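Local coordinates for protein superoxide dismutase (Candida albicans, PDB 4GUN) that probably protects the cell by converting superoxide radicals into hydrogen peroxide and oxygen at a manganese centre, at residues 15-20 against 24-29; 35-40 against 78-83. The protein carries 2 engineered substitutions. All blocks are in the same frame, centred on the assembly; numbering follows the deposited sequence.

Interaction 1: 15-20 against 24-29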
loop_
_atom_site.group_PDB
_atom_site.type_symbol
_atom_site.label_atom_id
_atom_site.label_comp_id
_atom_site.label_asym_id
_atom_site.label_seq_id
_atom_site.Cartn_x
_atom_site.Cartn_y
_atom_site.Cartn_z
ATOM N N TRP A 15 -27.212 -16.121 -16.905
ATOM C CA TRP A 15 -28.397 -15.267 -16.907
ATOM C C TRP A 15 -28.332 -14.244 -18.028
ATOM O O TRP A 15 -27.243 -13.911 -18.499
ATOM C CB TRP A 15 -28.643 -14.594 -15.537
ATOM C CG TRP A 15 -27.407 -14.162 -14.806
ATOM C CD1 TRP A 15 -26.767 -14.843 -13.814
ATOM C CD2 TRP A 15 -26.704 -12.915 -14.955
ATOM N NE1 TRP A 15 -25.694 -14.118 -13.354
ATOM C CE2 TRP A 15 -25.629 -12.929 -14.037
ATOM C CE3 TRP A 15 -26.858 -11.798 -15.804
ATOM C CZ2 TRP A 15 -24.699 -11.882 -13.950
ATOM C CZ3 TRP A 15 -25.954 -10.744 -15.696
ATOM C CH2 TRP A 15 -24.891 -10.795 -14.779
ATOM N N ALA A 16 -29.506 -13.753 -18.455
ATOM C CA ALA A 16 -29.631 -12.737 -19.511
ATOM C C ALA A 16 -29.161 -11.382 -18.958
ATOM O O ALA A 16 -29.268 -11.140 -17.753
ATOM C CB ALA A 16 -31.077 -12.655 -19.979
ATOM N N LEU A 17 -28.634 -10.498 -19.826
ATOM C CA LEU A 17 -28.105 -9.203 -19.377
ATOM C C LEU A 17 -29.112 -8.303 -18.634
ATOM O O LEU A 17 -28.743 -7.543 -17.723
ATOM C CB LEU A 17 -27.479 -8.457 -20.556
ATOM C CG LEU A 17 -26.251 -9.079 -21.182
ATOM C CD1 LEU A 17 -26.006 -8.499 -22.571
ATOM C CD2 LEU A 17 -25.012 -8.884 -20.288
ATOM N N ASP A 18 -30.380 -8.415 -19.000
ATOM C CA ASP A 18 -31.436 -7.603 -18.396
ATOM C C ASP A 18 -32.174 -8.306 -17.224
ATOM O O ASP A 18 -33.096 -7.735 -16.651
ATOM C CB ASP A 18 -32.432 -7.190 -19.500
ATOM C CG ASP A 18 -33.243 -8.342 -20.095
ATOM O OD1 ASP A 18 -34.192 -8.064 -20.853
ATOM O OD2 ASP A 18 -32.895 -9.524 -19.833
ATOM N N ALA A 19 -31.764 -9.533 -16.889
ATOM C CA ALA A 19 -32.408 -10.383 -15.879
ATOM C C ALA A 19 -32.219 -9.954 -14.422
ATOM O O ALA A 19 -32.948 -10.446 -13.560
ATOM C CB ALA A 19 -31.998 -11.840 -16.093
ATOM N N LEU A 20 -31.270 -9.019 -14.139
ATOM C CA LEU A 20 -31.010 -8.490 -12.782
ATOM C C LEU A 20 -31.783 -7.199 -12.505
ATOM O O LEU A 20 -31.737 -6.679 -11.386
ATOM C CB LEU A 20 -29.486 -8.321 -12.493
ATOM C CG LEU A 20 -28.543 -9.523 -12.837
ATOM C CD1 LEU A 20 -27.185 -9.339 -12.160
ATOM C CD2 LEU A 20 -29.152 -10.883 -12.411
ATOM N N ILE A 24 -29.779 -4.239 -11.001
ATOM C CA ILE A 24 -28.611 -3.940 -11.847
ATOM C C ILE A 24 -29.128 -3.886 -13.300
ATOM O O ILE A 24 -29.773 -4.828 -13.759
ATOM C CB ILE A 24 -27.428 -4.949 -11.676
ATOM C CG1 ILE A 24 -27.087 -5.191 -10.169
ATOM C CG2 ILE A 24 -26.196 -4.462 -12.484
ATOM C CD1 ILE A 24 -26.041 -6.257 -9.894
ATOM N N SER A 25 -28.889 -2.769 -14.000
ATOM C CA SER A 25 -29.411 -2.611 -15.359
ATOM C C SER A 25 -28.657 -3.419 -16.411
ATOM O O SER A 25 -27.486 -3.769 -16.205
ATOM C CB SER A 25 -29.454 -1.135 -15.748
ATOM O OG SER A 25 -28.152 -0.652 -16.052
ATOM N N LYS A 26 -29.328 -3.681 -17.564
ATOM C CA LYS A 26 -28.710 -4.354 -18.714
ATOM C C LYS A 26 -27.506 -3.519 -19.180
ATOM O O LYS A 26 -26.472 -4.076 -19.537
ATOM C CB LYS A 26 -29.714 -4.492 -19.881
ATOM C CG LYS A 26 -29.080 -5.069 -21.138
ATOM C CD LYS A 26 -30.066 -5.539 -22.173
ATOM C CE LYS A 26 -29.309 -5.839 -23.449
ATOM N NZ LYS A 26 -30.226 -6.109 -24.580
ATOM N N GLU A 27 -27.655 -2.177 -19.166
ATOM C CA GLU A 27 -26.646 -1.215 -19.627
ATOM C C GLU A 27 -25.336 -1.355 -18.851
ATOM O O GLU A 27 -24.281 -1.498 -19.478
ATOM C CB GLU A 27 -27.223 0.222 -19.631
ATOM C CG GLU A 27 -28.324 0.432 -20.678
ATOM C CD GLU A 27 -29.545 -0.468 -20.556
ATOM O OE1 GLU A 27 -30.028 -0.655 -19.413
ATOM O OE2 GLU A 27 -29.952 -1.066 -21.581
ATOM N N ILE A 28 -25.420 -1.459 -17.503
ATOM C CA ILE A 28 -24.245 -1.742 -16.648
ATOM C C ILE A 28 -23.708 -3.143 -16.977
ATOM O O ILE A 28 -22.546 -3.260 -17.324
ATOM C CB ILE A 28 -24.547 -1.589 -15.124
ATOM C CG1 ILE A 28 -24.774 -0.113 -14.746
ATOM C CG2 ILE A 28 -23.418 -2.228 -14.264
ATOM C CD1 ILE A 28 -25.493 0.073 -13.384
ATOM N N ASN A 29 -24.560 -4.196 -16.896
ATOM C CA ASN A 29 -24.157 -5.578 -17.176
ATOM C C ASN A 29 -23.457 -5.773 -18.535
ATOM O O ASN A 29 -22.435 -6.452 -18.614
ATOM C CB ASN A 29 -25.352 -6.535 -17.008
ATOM C CG ASN A 29 -25.766 -6.793 -15.569
ATOM O OD1 ASN A 29 -24.974 -6.659 -14.635
ATOM N ND2 ASN A 29 -27.009 -7.220 -15.357
HETATM O O HOH W 1 -29.938 -6.770 -15.504
#

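Interaction 2: 35-40 against 78-83. With MN (manganese (II) ion), chain Q.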
loop_
_atom_site.group_PDB
_atom_site.type_symbol
_atom_site.label_atom_id
_atom_site.label_comp_id
_atom_site.label_asym_id
_atom_site.label_seq_id
_atom_site.Cartn_x
_atom_site.Cartn_y
_atom_site.Cartn_z
ATOM N N LYS A 35 -16.954 -5.286 -21.748
ATOM C CA LYS A 35 -15.847 -4.329 -21.860
ATOM C C LYS A 35 -14.874 -4.521 -20.680
ATOM O O LYS A 35 -13.708 -4.827 -20.921
ATOM C CB LYS A 35 -16.331 -2.867 -21.985
ATOM C CG LYS A 35 -17.312 -2.597 -23.142
ATOM C CD LYS A 35 -16.594 -2.551 -24.495
ATOM C CE LYS A 35 -17.531 -2.438 -25.669
ATOM N NZ LYS A 35 -16.792 -2.424 -26.963
ATOM N N HIS A 36 -15.361 -4.391 -19.410
ATOM C CA HIS A 36 -14.527 -4.523 -18.209
ATOM C C HIS A 36 -13.892 -5.882 -17.981
ATOM O O HIS A 36 -12.668 -5.952 -17.804
ATOM C CB HIS A 36 -15.197 -3.949 -16.933
ATOM C CG HIS A 36 -15.505 -2.486 -17.024
ATOM N ND1 HIS A 36 -14.558 -1.521 -16.696
ATOM C CD2 HIS A 36 -16.634 -1.864 -17.438
ATOM C CE1 HIS A 36 -15.154 -0.354 -16.883
ATOM N NE2 HIS A 36 -16.406 -0.510 -17.331
ATOM N N HIS A 37 -14.696 -6.949 -17.921
ATOM C CA HIS A 37 -14.149 -8.298 -17.719
ATOM C C HIS A 37 -13.270 -8.674 -18.915
ATOM O O HIS A 37 -12.166 -9.155 -18.713
ATOM C CB HIS A 37 -15.264 -9.345 -17.461
ATOM C CG HIS A 37 -14.786 -10.677 -16.954
ATOM N ND1 HIS A 37 -15.636 -11.524 -16.267
ATOM C CD2 HIS A 37 -13.573 -11.280 -17.067
ATOM C CE1 HIS A 37 -14.918 -12.592 -15.970
ATOM N NE2 HIS A 37 -13.671 -12.493 -16.445
ATOM N N VAL A 38 -13.711 -8.354 -20.141
ATOM C CA VAL A 38 -12.938 -8.597 -21.381
ATOM C C VAL A 38 -11.528 -7.954 -21.309
ATOM O O VAL A 38 -10.559 -8.550 -21.783
ATOM C CB VAL A 38 -13.750 -8.132 -22.630
ATOM C CG1 VAL A 38 -12.848 -7.892 -23.842
ATOM C CG2 VAL A 38 -14.846 -9.137 -22.974
ATOM N N ALA A 39 -11.429 -6.727 -20.733
ATOM C CA ALA A 39 -10.155 -6.009 -20.581
ATOM C C ALA A 39 -9.201 -6.745 -19.620
ATOM O O ALA A 39 -7.997 -6.794 -19.874
ATOM C CB ALA A 39 -10.397 -4.574 -20.119
ATOM N N TYR A 40 -9.734 -7.367 -18.561
ATOM C CA TYR A 40 -8.899 -8.175 -17.660
ATOM C C TYR A 40 -8.480 -9.509 -18.329
ATOM O O TYR A 40 -7.366 -9.961 -18.094
ATOM C CB TYR A 40 -9.598 -8.436 -16.314
ATOM C CG TYR A 40 -10.030 -7.184 -15.581
ATOM C CD1 TYR A 40 -9.097 -6.230 -15.179
ATOM C CD2 TYR A 40 -11.355 -6.996 -15.209
ATOM C CE1 TYR A 40 -9.486 -5.085 -14.492
ATOM C CE2 TYR A 40 -11.763 -5.838 -14.546
ATOM C CZ TYR A 40 -10.824 -4.894 -14.173
ATOM O OH TYR A 40 -11.236 -3.762 -13.511
ATOM N N THR A 78 -10.612 -13.246 -11.810
ATOM C CA THR A 78 -11.033 -14.078 -10.675
ATOM C C THR A 78 -12.220 -13.439 -9.956
ATOM O O THR A 78 -13.215 -14.128 -9.691
ATOM C CB THR A 78 -9.850 -14.301 -9.718
ATOM O OG1 THR A 78 -8.835 -15.016 -10.416
ATOM C CG2 THR A 78 -10.252 -15.061 -8.445
ATOM N N ASN A 79 -12.118 -12.135 -9.654
ATOM C CA ASN A 79 -13.186 -11.386 -8.945
ATOM C C ASN A 79 -14.491 -11.325 -9.747
ATOM O O ASN A 79 -15.557 -11.610 -9.198
ATOM C CB ASN A 79 -12.711 -9.985 -8.558
ATOM C CG ASN A 79 -11.677 -9.949 -7.444
ATOM O OD1 ASN A 79 -11.561 -10.879 -6.645
ATOM N ND2 ASN A 79 -10.922 -8.853 -7.343
ATOM N N HIS A 80 -14.409 -10.953 -11.037
ATOM C CA HIS A 80 -15.586 -10.878 -11.892
ATOM C C HIS A 80 -16.250 -12.244 -12.112
ATOM O O HIS A 80 -17.463 -12.326 -11.991
ATOM C CB HIS A 80 -15.301 -10.092 -13.182
ATOM C CG HIS A 80 -15.161 -8.614 -12.928
ATOM N ND1 HIS A 80 -13.945 -8.053 -12.582
ATOM C CD2 HIS A 80 -16.105 -7.645 -12.895
ATOM C CE1 HIS A 80 -14.175 -6.762 -12.411
ATOM N NE2 HIS A 80 -15.453 -6.462 -12.617
ATOM N N SER A 81 -15.456 -13.324 -12.314
ATOM C CA SER A 81 -15.959 -14.709 -12.454
ATOM C C SER A 81 -16.740 -15.150 -11.217
ATOM O O SER A 81 -17.796 -15.782 -11.353
ATOM C CB SER A 81 -14.819 -15.694 -12.722
ATOM O OG SER A 81 -14.278 -15.484 -14.016
ATOM N N LEU A 82 -16.235 -14.795 -10.008
ATOM C CA LEU A 82 -16.919 -15.073 -8.731
ATOM C C LEU A 82 -18.208 -14.259 -8.685
ATOM O O LEU A 82 -19.250 -14.767 -8.279
ATOM C CB LEU A 82 -16.054 -14.700 -7.515
ATOM C CG LEU A 82 -14.824 -15.558 -7.191
ATOM C CD1 LEU A 82 -13.821 -14.767 -6.355
ATOM C CD2 LEU A 82 -15.213 -16.863 -6.465
ATOM N N PHE A 83 -18.131 -12.993 -9.109
ATOM C CA PHE A 83 -19.268 -12.069 -9.089
ATOM C C PHE A 83 -20.446 -12.579 -9.924
ATOM O O PHE A 83 -21.542 -12.731 -9.377
ATOM C CB PHE A 83 -18.823 -10.662 -9.502
ATOM C CG PHE A 83 -19.798 -9.532 -9.270
ATOM C CD1 PHE A 83 -20.316 -9.284 -7.999
ATOM C CD2 PHE A 83 -20.123 -8.652 -10.298
ATOM C CE1 PHE A 83 -21.190 -8.209 -7.777
ATOM C CE2 PHE A 83 -20.984 -7.568 -10.069
ATOM C CZ PHE A 83 -21.524 -7.365 -8.823
HETATM MN MN MN Q . -16.202 -4.591 -11.930
HETATM O O HOH W 2 -14.539 -4.240 -10.599
#

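Interaction 1: 15-20 against 24-29
Asn29 reaches back from the first turn of helix 26-56 to the loop in front of it, and its ND2 donates to Leu17 O over 3.0 Å. The bond is almost straight, 175° at the hydrogen, and the carbonyl oxygen lies in the plane of the amide. Leu17 O has further partners: Lys26 CA lies 3.3 Å from Leu17 O and points its C-H at it, and a water donates to it as well. That water also donates to Ile24 O and accepts from Leu20 N, so one molecule ties three backbone groups between the two segments. Leu20 O accepts from Ile24 N at 3.2 Å.

The loop curls through a type I turn from Ala16 to Ala19, which sets Leu17 and Leu20 to face the start of the helix. It leads into the first long helix of the alpha-hairpin domain of iron/manganese superoxide dismutases, and Asn29 sits about one helical turn before the manganese ligand His32.

Apolar packing fills in around the amide. Trp15 lies across Asn29, with Trp15 CZ3 3.7 Å from Asn29 ND2, while Leu20 CD2 rests over a face of the indole toward its rim. Leu20 and Ile24 lie alongside each other, Leu20 CD1 coming to 4.0 Å from Ile24 CD1. On the outer side, chi1 of 175° swings the extended Lys26 chain away from its own N and along the loop, laying Lys26 CG on Leu17 CB and Lys26 CB on Asp18 CB.

Further out, Trp15 NE1 bonds to Trp84 O, and Glu21 OE2 accepts from Lys26 N. Ser25 is the N-cap of the helix, its OG accepting from Ile28 N at 3.2 Å.

Interaction 2: 35-40 against 78-83
His37 turns its CG anti to the backbone N (chi1 -167°), while His80 holds its own CG beside the backbone N (chi1 -72°), and the two side chains pass antiparallel between their helices. These helices, 26-56 and 60-85, form the alpha-hairpin of the iron/manganese superoxide dismutase fold; here the axes of 35-40 and 78-83 come within 10.2 Å, their N-to-C directions 138° apart. Between the helices His80 CB lies over one face of the His37 imidazole, a CH-pi contact 3.8 Å from the ring centroid. The two rings themselves meet obliquely, and Ser81 OG approaches the His37 edge in plane, 3.5 Å from His37 CE1.

Tyr40, about one turn along from His37, sets its side chain roughly perpendicular to that of His80. Its ring is nearly parallel to the imidazole but slid so far that the two barely overlap, with Tyr40 CE2 3.4 Å from His80 CE1. With His37 these rings make a small aromatic cluster beside the metal.

Neighbours hold the polar ends: His37 ND1 pairs with Trp84 NE1 and His37 NE2 with His77 ND1, which should fix the rotation of that ring, while Tyr40 OH bonds to Gln155 NE2 and Ser81 OG to His77 O. The bond from His80 ND1 to Gly76 O, on the preceding turn of its own helix, is a second-shell restraint that orients the imidazole, and His32, Asp170 and His174 supply the remaining protein ligands. Beyond this core, His36 NE2 is hydrogen-bonded to Tyr177 OH of a second subunit. At the metal, His80 NE2 binds manganese at 2.1 Å, and a water completes the set, its oxygen 2.2 Å from the manganese.

In the fold
Both contacts use helix 26-56, interaction 1 at its N-terminal start and interaction 2 a few turns on, with centres about 15 Å apart and nearest atoms about 5 Å apart. The earlier one is local and partly buried: the chain folds back on itself through backbone carbonyls, an amide and a water, with a lysine and an aspartate on its outer side. Interaction 2 is buried and joins two helices distant in sequence, by aromatic and CH-pi packing rather than direct polar bonds, around a metal ligand. Trp84, near the end of helix 60-85, is a hydrogen-bond partner of both. Subunit contacts appear beside 35-40 and 78-83, whereas no other chain of the assembly touches 15-20 or 24-29.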